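Local structure of binary enterotoxin of Clostridium perfringens component a (Clostridium perfringens, 5WTZ) at residues G253-A256 and I257-L261; T239-E242 and L243-I246. The protein is the enzymatic component of a binary, iota-like enterotoxin, an actin-specific ADP-ribosylating toxin that binds NAD+. All blocks are in the same frame, centred on the assembly; numbering follows the deposited sequence.

Contact 1: residues G253-A256 and I257-L261. With NAD (nicotinamide-adenine-dinucleotide), chain B.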
ATOM      1  N   GLY A 253      29.497  -2.437  -2.789  1.00 23.76           N
ATOM      2  CA  GLY A 253      30.050  -1.093  -2.825  1.00 21.83           C
ATOM      3  C   GLY A 253      29.099  -0.056  -2.248  1.00 20.00           C
ATOM      4  O   GLY A 253      29.543   1.039  -1.866  1.00 24.69           O
ATOM      5  N   TYR A 254      27.807  -0.394  -2.206  1.00 20.06           N
ATOM      6  CA  TYR A 254      26.730   0.462  -1.661  1.00 19.46           C
ATOM      7  C   TYR A 254      27.068   0.984  -0.258  1.00 21.61           C
ATOM      8  O   TYR A 254      26.686   2.097   0.098  1.00 22.35           O
ATOM      9  CB  TYR A 254      25.376  -0.286  -1.621  1.00 19.05           C
ATOM     10  CG  TYR A 254      25.350  -1.433  -0.631  1.00 17.81           C
ATOM     11  CD1 TYR A 254      24.994  -1.228   0.701  1.00 19.14           C
ATOM     12  CD2 TYR A 254      25.722  -2.712  -1.025  1.00 17.72           C
ATOM     13  CE1 TYR A 254      24.998  -2.287   1.609  1.00 21.13           C
ATOM     14  CE2 TYR A 254      25.739  -3.771  -0.130  1.00 22.35           C
ATOM     15  CZ  TYR A 254      25.376  -3.553   1.181  1.00 27.16           C
ATOM     16  OH  TYR A 254      25.391  -4.611   2.056  1.00 24.98           O
ATOM     17  N   THR A 255      27.792   0.188   0.525  1.00 26.67           N
ATOM     18  CA  THR A 255      28.089   0.546   1.912  1.00 24.25           C
ATOM     19  C   THR A 255      28.937   1.817   1.984  1.00 25.29           C
ATOM     20  O   THR A 255      28.589   2.759   2.689  1.00 24.47           O
ATOM     21  CB  THR A 255      28.816  -0.589   2.637  1.00 27.20           C
ATOM     22  OG1 THR A 255      27.943  -1.717   2.728  1.00 23.79           O
ATOM     23  CG2 THR A 255      29.231  -0.161   4.040  1.00 30.58           C
ATOM     24  N   ALA A 256      30.021   1.854   1.225  1.00 25.27           N
ATOM     25  CA  ALA A 256      30.890   3.033   1.207  1.00 30.21           C
ATOM     26  C   ALA A 256      30.235   4.189   0.449  1.00 24.56           C
ATOM     27  O   ALA A 256      30.390   5.356   0.826  1.00 23.38           O
ATOM     28  CB  ALA A 256      32.236   2.698   0.595  1.00 29.74           C
ATOM     29  N   ILE A 257      29.513   3.861  -0.624  1.00 21.21           N
ATOM     30  CA  ILE A 257      28.921   4.877  -1.498  1.00 18.42           C
ATOM     31  C   ILE A 257      27.806   5.619  -0.773  1.00 21.66           C
ATOM     32  O   ILE A 257      27.799   6.854  -0.736  1.00 22.20           O
ATOM     33  CB  ILE A 257      28.386   4.252  -2.803  1.00 17.47           C
ATOM     34  CG1 ILE A 257      29.555   3.892  -3.726  1.00 25.52           C
ATOM     35  CG2 ILE A 257      27.409   5.203  -3.527  1.00 17.52           C
ATOM     36  CD1 ILE A 257      29.152   2.998  -4.879  1.00 26.99           C
ATOM     37  N   ASN A 258      26.885   4.877  -0.169  1.00 16.41           N
ATOM     38  CA  ASN A 258      25.771   5.527   0.513  1.00 18.63           C
ATOM     39  C   ASN A 258      26.257   6.217   1.799  1.00 23.95           C
ATOM     40  O   ASN A 258      25.758   7.278   2.144  1.00 20.98           O
ATOM     41  CB  ASN A 258      24.629   4.527   0.771  1.00 16.75           C
ATOM     42  CG  ASN A 258      23.801   4.253  -0.498  1.00 19.65           C
ATOM     43  OD1 ASN A 258      23.757   5.075  -1.422  1.00 20.00           O
ATOM     44  ND2 ASN A 258      23.133   3.106  -0.538  1.00 19.09           N
ATOM     45  N   LYS A 259      27.264   5.658   2.466  1.00 19.80           N
ATOM     46  CA  LYS A 259      27.890   6.346   3.605  1.00 21.20           C
ATOM     47  C   LYS A 259      28.448   7.721   3.220  1.00 23.21           C
ATOM     48  O   LYS A 259      28.275   8.703   3.944  1.00 28.38           O
ATOM     49  CB  LYS A 259      29.013   5.507   4.208  1.00 27.61           C
ATOM     50  CG  LYS A 259      28.602   4.543   5.316  1.00 31.00           C
ATOM     51  CD  LYS A 259      29.840   3.773   5.801  1.00 30.89           C
ATOM     52  CE  LYS A 259      29.529   2.757   6.895  1.00 31.54           C
ATOM     53  NZ  LYS A 259      30.803   2.285   7.529  1.00 36.28           N
ATOM     54  N   TYR A 260      29.131   7.785   2.084  1.00 23.17           N
ATOM     55  CA  TYR A 260      29.708   9.032   1.620  1.00 27.36           C
ATOM     56  C   TYR A 260      28.626  10.042   1.253  1.00 30.04           C
ATOM     57  O   TYR A 260      28.728  11.224   1.577  1.00 24.53           O
ATOM     58  CB  TYR A 260      30.608   8.790   0.420  1.00 27.77           C
ATOM     59  CG  TYR A 260      31.207  10.066  -0.099  1.00 30.03           C
ATOM     60  CD1 TYR A 260      32.282  10.657   0.547  1.00 28.91           C
ATOM     61  CD2 TYR A 260      30.680  10.699  -1.220  1.00 34.44           C
ATOM     62  CE1 TYR A 260      32.831  11.837   0.081  1.00 31.30           C
ATOM     63  CE2 TYR A 260      31.217  11.879  -1.690  1.00 35.88           C
ATOM     64  CZ  TYR A 260      32.295  12.440  -1.035  1.00 35.10           C
ATOM     65  OH  TYR A 260      32.835  13.613  -1.494  1.00 42.16           O
ATOM     66  N   LEU A 261      27.603   9.574   0.551  1.00 23.23           N
ATOM     67  CA  LEU A 261      26.491  10.436   0.166  1.00 30.67           C
ATOM     68  C   LEU A 261      25.769  10.983   1.395  1.00 26.00           C
ATOM     69  O   LEU A 261      25.303  12.120   1.394  1.00 27.34           O
ATOM     70  CB  LEU A 261      25.503   9.680  -0.731  1.00 21.53           C
ATOM     71  CG  LEU A 261      25.849   9.540  -2.220  1.00 20.73           C
ATOM     72  CD1 LEU A 261      24.851   8.656  -2.934  1.00 22.39           C
ATOM     73  CD2 LEU A 261      25.932  10.896  -2.909  1.00 19.62           C
TER
HETATM   74  PA  NAD B 501      22.027   0.840   2.362  1.00 19.16           P
HETATM   75  O1A NAD B 501      23.353   1.425   1.938  1.00 18.97           O
HETATM   76  O2A NAD B 501      20.744   1.455   1.890  1.00 18.76           O
HETATM   77  O5B NAD B 501      21.943   0.787   3.972  1.00 18.14           O
HETATM   78  C5B NAD B 501      23.066   0.479   4.806  1.00 20.95           C
HETATM   79  C4B NAD B 501      22.858   1.101   6.173  1.00 17.88           C
HETATM   80  O4B NAD B 501      22.819   2.525   6.009  1.00 21.45           O
HETATM   81  C3B NAD B 501      21.536   0.673   6.803  1.00 21.90           C
HETATM   82  O3B NAD B 501      21.735   0.517   8.218  1.00 22.57           O
HETATM   83  C2B NAD B 501      20.615   1.851   6.514  1.00 15.18           C
HETATM   84  O2B NAD B 501      19.591   2.006   7.501  1.00 18.54           O
HETATM   85  C1B NAD B 501      21.570   3.039   6.484  1.00 18.54           C
HETATM   86  N9A NAD B 501      21.056   4.054   5.542  1.00 19.65           N
HETATM   87  C8A NAD B 501      20.784   3.879   4.236  1.00 15.96           C
HETATM   88  N7A NAD B 501      20.311   5.032   3.687  1.00 17.47           N
HETATM   89  C5A NAD B 501      20.262   5.942   4.667  1.00 16.53           C
HETATM   90  C6A NAD B 501      19.863   7.360   4.784  1.00 22.03           C
HETATM   91  N6A NAD B 501      19.402   8.030   3.704  1.00 18.37           N
HETATM   92  N1A NAD B 501      19.952   7.946   6.002  1.00 21.59           N
HETATM   93  C2A NAD B 501      20.416   7.286   7.078  1.00 21.49           C
HETATM   94  N3A NAD B 501      20.811   5.999   7.038  1.00 21.48           N
HETATM   95  C4A NAD B 501      20.743   5.295   5.884  1.00 19.40           C
HETATM   96  O3  NAD B 501      22.044  -0.697   1.903  1.00 14.62           O
HETATM   97  PN  NAD B 501      21.090  -1.907   2.362  1.00 19.54           P
HETATM   98  O1N NAD B 501      19.692  -1.610   1.866  1.00 19.82           O
HETATM   99  O2N NAD B 501      21.359  -2.198   3.820  1.00 23.28           O
HETATM  100  O5D NAD B 501      21.755  -3.086   1.494  1.00 23.26           O
HETATM  101  C5D NAD B 501      21.923  -2.978   0.080  1.00 20.76           C
HETATM  102  C4D NAD B 501      22.223  -4.353  -0.487  1.00 18.89           C
HETATM  103  O4D NAD B 501      21.028  -5.136  -0.488  1.00 16.47           O
HETATM  104  C3D NAD B 501      22.624  -4.242  -1.945  1.00 22.65           C
HETATM  105  O3D NAD B 501      23.383  -5.419  -2.277  1.00 21.40           O
HETATM  106  C2D NAD B 501      21.296  -4.268  -2.670  1.00 17.38           C
HETATM  107  O2D NAD B 501      21.431  -4.782  -4.000  1.00 18.19           O
HETATM  108  C1D NAD B 501      20.423  -5.151  -1.775  1.00 17.97           C
HETATM  109  N1N NAD B 501      19.025  -4.688  -1.661  1.00 21.27           N
HETATM  110  C2N NAD B 501      18.520  -4.293  -0.474  1.00 20.74           C
HETATM  111  C3N NAD B 501      17.193  -3.858  -0.378  1.00 18.30           C
HETATM  112  C7N NAD B 501      16.597  -3.419   0.932  1.00 16.65           C
HETATM  113  O7N NAD B 501      17.294  -2.960   1.845  1.00 20.03           O
HETATM  114  N7N NAD B 501      15.291  -3.586   1.056  1.00 15.46           N
HETATM  115  C4N NAD B 501      16.370  -3.842  -1.498  1.00 16.78           C
HETATM  116  C5N NAD B 501      16.914  -4.251  -2.706  1.00 25.33           C
HETATM  117  C6N NAD B 501      18.247  -4.669  -2.753  1.00 25.23           C
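Tyr254 and Asn258, one helical turn apart, are joined through the backbone by Asn258 N to Tyr254 O at 2.8 Å, and both present their side chains to the bound dinucleotide. From its CB, Tyr254 carries CG between the backbone N and the carbonyl carbon (chi1 67°), placing the ring flat against the ligand. C5D of NAD lies over the centre of the Tyr254 ring, 3.4 Å above the plane, and is the ligand atom nearest CG. Around the rim the ring atoms meet successive parts of the ligand: Tyr254 CD1 comes to 3.2 Å from the bridging oxygen NAD O3, Tyr254 CE1 to 3.3 Å from NAD O5D, CD2 and CE2 rest on the ribose carbons C3D and C4D, and CZ lies by C4D and O5D. At the far end, Tyr254 OH is 4.0 Å from NAD O5D. The opposite face has Thr255 OG1 near its rim. Asn258 CB lies beside Tyr254 O, and Asn258 ND2 gives an almost straight bond (171°) to phosphate oxygen O1A of NAD at 3.0 Å. The same amide nitrogen also bonds Tyr249 OH, while OD1 receives a weak bond from Phe340 N, which together fix the turn of the amide. Behind them, Ile257 CG1 packs on Gly253 O. The arrangement is part of the helical side of the NAD pocket of an ADP-ribosyltransferase domain, bonding one phosphate and packing on the nicotinamide ribose.

Contact 2: residues T239-E242 and L243-I246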
ATOM      1  N   THR A 239      27.142   2.507 -20.452  1.00 24.85           N
ATOM      2  CA  THR A 239      28.576   2.534 -20.735  1.00 26.06           C
ATOM      3  C   THR A 239      29.249   1.467 -19.877  1.00 27.16           C
ATOM      4  O   THR A 239      28.683   1.045 -18.857  1.00 25.86           O
ATOM      5  CB  THR A 239      29.237   3.903 -20.450  1.00 30.40           C
ATOM      6  OG1 THR A 239      29.195   4.174 -19.044  1.00 26.72           O
ATOM      7  CG2 THR A 239      28.555   5.027 -21.224  1.00 30.49           C
ATOM      8  N   SER A 240      30.440   1.034 -20.283  1.00 27.90           N
ATOM      9  CA  SER A 240      31.139  -0.013 -19.554  1.00 29.72           C
ATOM     10  C   SER A 240      31.398   0.445 -18.113  1.00 29.21           C
ATOM     11  O   SER A 240      31.264  -0.349 -17.186  1.00 26.86           O
ATOM     12  CB  SER A 240      32.438  -0.416 -20.268  1.00 34.63           C
ATOM     13  OG  SER A 240      33.257   0.693 -20.587  1.00 34.25           O
ATOM     14  N   ASN A 241      31.712   1.726 -17.923  1.00 28.06           N
ATOM     15  CA  ASN A 241      31.911   2.262 -16.570  1.00 26.91           C
ATOM     16  C   ASN A 241      30.616   2.358 -15.751  1.00 28.06           C
ATOM     17  O   ASN A 241      30.630   2.174 -14.531  1.00 26.77           O
ATOM     18  CB  ASN A 241      32.581   3.637 -16.623  1.00 26.72           C
ATOM     19  CG  ASN A 241      34.090   3.551 -16.810  1.00 37.12           C
ATOM     20  OD1 ASN A 241      34.607   2.561 -17.321  1.00 34.61           O
ATOM     21  ND2 ASN A 241      34.801   4.593 -16.391  1.00 41.77           N
ATOM     22  N   GLU A 242      29.499   2.648 -16.399  1.00 28.95           N
ATOM     23  CA  GLU A 242      28.222   2.649 -15.693  1.00 26.55           C
ATOM     24  C   GLU A 242      27.899   1.239 -15.219  1.00 26.56           C
ATOM     25  O   GLU A 242      27.528   1.027 -14.062  1.00 22.84           O
ATOM     26  CB  GLU A 242      27.114   3.185 -16.588  1.00 21.49           C
ATOM     27  CG  GLU A 242      27.216   4.688 -16.789  1.00 25.89           C
ATOM     28  CD  GLU A 242      26.273   5.238 -17.856  1.00 29.29           C
ATOM     29  OE1 GLU A 242      25.718   4.462 -18.666  1.00 22.80           O
ATOM     30  OE2 GLU A 242      26.104   6.472 -17.883  1.00 28.86           O
ATOM     31  N   LEU A 243      28.062   0.274 -16.116  1.00 24.16           N
ATOM     32  CA  LEU A 243      27.803  -1.114 -15.779  1.00 22.97           C
ATOM     33  C   LEU A 243      28.713  -1.562 -14.644  1.00 23.05           C
ATOM     34  O   LEU A 243      28.267  -2.223 -13.708  1.00 24.79           O
ATOM     35  CB  LEU A 243      27.998  -1.997 -17.001  1.00 25.18           C
ATOM     36  CG  LEU A 243      27.775  -3.491 -16.810  1.00 30.26           C
ATOM     37  CD1 LEU A 243      26.359  -3.761 -16.356  1.00 25.01           C
ATOM     38  CD2 LEU A 243      28.071  -4.210 -18.109  1.00 34.45           C
ATOM     39  N   ARG A 244      29.983  -1.184 -14.724  1.00 28.07           N
ATOM     40  CA  ARG A 244      30.962  -1.564 -13.713  1.00 27.67           C
ATOM     41  C   ARG A 244      30.572  -1.018 -12.344  1.00 26.00           C
ATOM     42  O   ARG A 244      30.561  -1.746 -11.354  1.00 23.91           O
ATOM     43  CB  ARG A 244      32.353  -1.064 -14.091  1.00 26.22           C
ATOM     44  CG  ARG A 244      33.441  -1.443 -13.088  1.00 26.07           C
ATOM     45  CD  ARG A 244      34.666  -0.579 -13.301  1.00 36.13           C
ATOM     46  NE  ARG A 244      34.378   0.813 -12.950  1.00 36.81           N
ATOM     47  CZ  ARG A 244      35.022   1.860 -13.449  1.00 34.35           C
ATOM     48  NH1 ARG A 244      35.994   1.686 -14.338  1.00 31.79           N
ATOM     49  NH2 ARG A 244      34.685   3.086 -13.061  1.00 33.35           N
ATOM     50  N   ASP A 245      30.238   0.268 -12.291  1.00 23.33           N
ATOM     51  CA  ASP A 245      29.963   0.900 -11.007  1.00 25.85           C
ATOM     52  C   ASP A 245      28.590   0.543 -10.420  1.00 23.59           C
ATOM     53  O   ASP A 245      28.440   0.527  -9.205  1.00 20.61           O
ATOM     54  CB  ASP A 245      30.133   2.415 -11.140  1.00 28.37           C
ATOM     55  CG  ASP A 245      31.592   2.801 -11.308  1.00 36.70           C
ATOM     56  OD1 ASP A 245      32.431   1.899 -11.135  1.00 27.85           O
ATOM     57  OD2 ASP A 245      31.913   3.973 -11.600  1.00 30.14           O
ATOM     58  N   ILE A 246      27.603   0.245 -11.269  1.00 21.60           N
ATOM     59  CA  ILE A 246      26.333  -0.328 -10.812  1.00 22.99           C
ATOM     60  C   ILE A 246      26.584  -1.692 -10.178  1.00 22.81           C
ATOM     61  O   ILE A 246      26.119  -1.969  -9.079  1.00 20.10           O
ATOM     62  CB  ILE A 246      25.318  -0.476 -11.977  1.00 19.96           C
ATOM     63  CG1 ILE A 246      24.706   0.884 -12.340  1.00 20.71           C
ATOM     64  CG2 ILE A 246      24.209  -1.455 -11.612  1.00 20.85           C
ATOM     65  CD1 ILE A 246      23.674   1.394 -11.331  1.00 26.05           C
TER
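Thr239 and Leu243 meet through the opening bond of the helix, Leu243 N to Thr239 O at 2.9 Å, nearly straight. Three further i to i+4 backbone bonds follow, from Arg244 N to Ser240 O, Asp245 N to Asn241 O and Ile246 N to Glu242 O. The capping bonds are reciprocal: Glu242 N donates to Thr239 OG1 at 3.1 Å, and Thr239 N donates to Glu242 OE1 at 3.0 Å, reaching it from above the carboxylate plane. This is a capping box, with Thr239 as N-cap. Glu242 CG lies beside the backbone N (chi1 -73°), and the extended chain beyond it brings the carboxylate to Thr239 N; a negative group there is consistent with a favourable match to the helix dipole.

Arg244 and Asp245 form a salt bridge. Arg244 is bent at chi3 (67°), turning its guanidinium side-on so that Arg244 NE, at 2.9 Å, and NH2, at 3.2 Å, both bond Asp245 OD1 from the same face of the carboxylate; that oxygen lies in the guanidinium plane. Asn241 packs alongside Arg244, with Asn241 CG over one guanidinium face, 3.9 Å from Arg244 CZ, the amide and guanidinium planes 41° apart. On the buried side, Ile246 CG1 lies against Glu242 O.

Helix 272-286 runs beside the first two turns of helix 240-263. Its Ser284 bonds Glu242 OE2, and Lys288 forms a salt bridge with OE1; Asn281 bonds Asp245, Glu277 forms a salt bridge with Arg244, and Ile282 packs on Ile246.

Both contacts belong to helix 240-263 and follow one another along it, contact 2 at its capped start and contact 1 further on, with centres 16 Å apart and nearest atoms about 5 Å apart without touching. Their roles differ: contact 1 meets NAD directly, whereas in contact 2 the side chain of Ile246 stays about 9 Å from the ligand. Leu250, whose backbone oxygen also bonds NAD, lies between them in sequence, its side chain about 4 Å from that of Ile246. Helix 272-286 lines both contacts: Ile282 touches Ile246 and Ile257, and Glu276 bonds Tyr260. One helix thus joins a polar, capped end to the dinucleotide pocket.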